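PDB 5EJY: myosin-I heavy chain from Dictyostelium discoideum, which is an actin-based class VII motor with ATPase activity that acts in early phagocytosis and adhesion, represented here by a MyTH4-FERM module of its tail. Local coordinates for residues A355-P358 / K364-T367. Numbering follows the deposited sequence.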
ATOM      1  N   ALA A 355      19.142  19.141 -31.333  1.00 65.74           N
ATOM      2  CA  ALA A 355      18.992  17.915 -32.105  1.00 65.19           C
ATOM      3  C   ALA A 355      18.694  16.731 -31.194  1.00 69.32           C
ATOM      4  O   ALA A 355      18.253  15.678 -31.652  1.00 73.06           O
ATOM      5  N   TRP A 356      18.937  16.911 -29.900  1.00 69.87           N
ATOM      6  CA  TRP A 356      18.718  15.852 -28.923  1.00 64.70           C
ATOM      7  C   TRP A 356      17.303  15.892 -28.337  1.00 66.25           C
ATOM      8  O   TRP A 356      16.786  14.883 -27.858  1.00 61.41           O
ATOM      9  CB  TRP A 356      19.755  15.951 -27.800  1.00 67.20           C
ATOM     10  CG  TRP A 356      19.572  14.929 -26.717  1.00 66.08           C
ATOM     11  CD1 TRP A 356      20.067  13.659 -26.696  1.00 68.85           C
ATOM     12  CD2 TRP A 356      18.839  15.095 -25.497  1.00 66.35           C
ATOM     13  NE1 TRP A 356      19.687  13.021 -25.540  1.00 69.49           N
ATOM     14  CE2 TRP A 356      18.932  13.881 -24.786  1.00 67.43           C
ATOM     15  CE3 TRP A 356      18.109  16.150 -24.938  1.00 67.86           C
ATOM     16  CZ2 TRP A 356      18.323  13.693 -23.545  1.00 65.11           C
ATOM     17  CZ3 TRP A 356      17.507  15.962 -23.704  1.00 63.51           C
ATOM     18  CH2 TRP A 356      17.618  14.742 -23.023  1.00 64.32           C
ATOM     19  N   LEU A 357      16.674  17.061 -28.388  1.00 60.24           N
ATOM     20  CA  LEU A 357      15.409  17.262 -27.693  1.00 61.74           C
ATOM     21  C   LEU A 357      14.248  16.362 -28.145  1.00 65.24           C
ATOM     22  O   LEU A 357      13.725  15.590 -27.342  1.00 63.82           O
ATOM     23  CB  LEU A 357      15.015  18.741 -27.700  1.00 59.83           C
ATOM     24  CG  LEU A 357      15.827  19.550 -26.689  1.00 58.43           C
ATOM     25  CD1 LEU A 357      15.512  21.031 -26.778  1.00 51.41           C
ATOM     26  CD2 LEU A 357      15.559  19.025 -25.282  1.00 60.37           C
ATOM     27  N   PRO A 358      13.857  16.440 -29.429  1.00 65.50           N
ATOM     28  CA  PRO A 358      12.684  15.686 -29.893  1.00 64.29           C
ATOM     29  C   PRO A 358      12.692  14.242 -29.408  1.00 65.38           C
ATOM     30  O   PRO A 358      13.677  13.532 -29.602  1.00 63.30           O
ATOM     31  CB  PRO A 358      12.809  15.737 -31.424  1.00 68.11           C
ATOM     32  CG  PRO A 358      14.213  16.192 -31.700  1.00 69.37           C
ATOM     33  CD  PRO A 358      14.579  17.069 -30.546  1.00 67.53           C
ATOM     34  N   LYS A 364       9.996  15.884 -19.862  1.00 50.13           N
ATOM     35  CA  LYS A 364      11.060  16.448 -19.048  1.00 44.51           C
ATOM     36  C   LYS A 364      11.118  17.962 -19.186  1.00 44.51           C
ATOM     37  O   LYS A 364      11.077  18.684 -18.192  1.00 42.90           O
ATOM     38  CB  LYS A 364      12.412  15.837 -19.423  1.00 50.19           C
ATOM     39  CG  LYS A 364      12.472  14.324 -19.308  1.00 52.24           C
ATOM     40  CD  LYS A 364      13.905  13.819 -19.437  1.00 51.39           C
ATOM     41  N   TYR A 365      11.214  18.447 -20.420  1.00 42.06           N
ATOM     42  CA  TYR A 365      11.386  19.878 -20.649  1.00 40.36           C
ATOM     43  C   TYR A 365      10.213  20.483 -21.414  1.00 37.47           C
ATOM     44  O   TYR A 365       9.982  21.690 -21.354  1.00 40.88           O
ATOM     45  CB  TYR A 365      12.722  20.154 -21.358  1.00 42.80           C
ATOM     46  CG  TYR A 365      13.888  19.417 -20.730  1.00 45.03           C
ATOM     47  CD1 TYR A 365      14.415  19.818 -19.504  1.00 42.77           C
ATOM     48  CD2 TYR A 365      14.453  18.313 -21.356  1.00 45.33           C
ATOM     49  CE1 TYR A 365      15.481  19.137 -18.925  1.00 41.92           C
ATOM     50  CE2 TYR A 365      15.508  17.629 -20.785  1.00 47.99           C
ATOM     51  CZ  TYR A 365      16.019  18.042 -19.571  1.00 43.91           C
ATOM     52  OH  TYR A 365      17.072  17.354 -19.016  1.00 51.91           O
ATOM     53  N   PHE A 366       9.469  19.637 -22.117  1.00 42.33           N
ATOM     54  CA  PHE A 366       8.218  20.060 -22.745  1.00 43.66           C
ATOM     55  C   PHE A 366       7.245  18.894 -22.861  1.00 41.39           C
ATOM     56  O   PHE A 366       7.608  17.740 -22.616  1.00 46.19           O
ATOM     57  CB  PHE A 366       8.478  20.659 -24.132  1.00 46.10           C
ATOM     58  CG  PHE A 366       9.422  19.850 -24.965  1.00 46.05           C
ATOM     59  CD1 PHE A 366       9.072  18.580 -25.389  1.00 48.65           C
ATOM     60  CD2 PHE A 366      10.666  20.353 -25.313  1.00 44.65           C
ATOM     61  CE1 PHE A 366       9.950  17.822 -26.150  1.00 55.42           C
ATOM     62  CE2 PHE A 366      11.543  19.604 -26.076  1.00 51.77           C
ATOM     63  CZ  PHE A 366      11.184  18.335 -26.495  1.00 52.52           C
ATOM     64  N   THR A 367       6.012  19.206 -23.245  1.00 44.41           N
ATOM     65  CA  THR A 367       4.991  18.198 -23.507  1.00 50.04           C
ATOM     66  C   THR A 367       5.023  17.778 -24.972  1.00 54.58           C
ATOM     67  O   THR A 367       5.492  18.530 -25.824  1.00 51.66           O
ATOM     68  CB  THR A 367       3.587  18.748 -23.212  1.00 47.05           C
ATOM     69  OG1 THR A 367       3.373  19.931 -23.987  1.00 48.03           O
ATOM     70  CG2 THR A 367       3.447  19.095 -21.744  1.00 42.84           C
TER
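Tyr365 and Phe366 reach back from the loop after helix 351-360 and close on Trp356 and Leu357 of that helix, an apolar contact with no hydrogen bond between the two segments. First along the loop, Lys364 lays its CB over one face of the Tyr365 ring, toward the rim. Tyr365 has its CG beside the backbone N (chi1 -47°) and presents the CD2-CE2 side of its ring to the helix. There Tyr365 CE2, lying close to the indole plane, meets Trp356 CZ3 at 3.9 Å, so the six-membered ring of the tryptophan is touched at its edge; the two side chains cross at about a right angle. The neighbouring Tyr365 CD2 lies 4.1 Å from Leu357 CD2, the leucine and tyrosine side chains again crossing at about a right angle. At the far end of this ring the hydroxyl is hydrogen-bonded to Glu345, which ties the aromatic group to helix 331-346 as well. Phe366 is rotated so that CG falls between backbone N and carbonyl carbon (chi1 46°), and its ring is directed at Leu357 edge first. Phe366 CE2 packs against Leu357 CB at 3.9 Å, and Leu357 CD2 lies 4.1 Å from Phe366 CE2. Phe366 CZ reaches the backbone, 3.8 Å from Leu357 O, which sits near the ring plane. Leu357 is thus shared by both aromatic residues, its CD2 touching each of them. Beyond Phe366, Thr367 takes the N-cap position of helix 368-373, its OG1 bonded to Ile370 N. All this belongs to the helical central lobe of the FERM domain: Leu342 of helix 331-346 meets both Leu357 and Tyr365, while helix 375-383 brings Phe378 edge-to-face with Phe366 and Ile379 against Leu357.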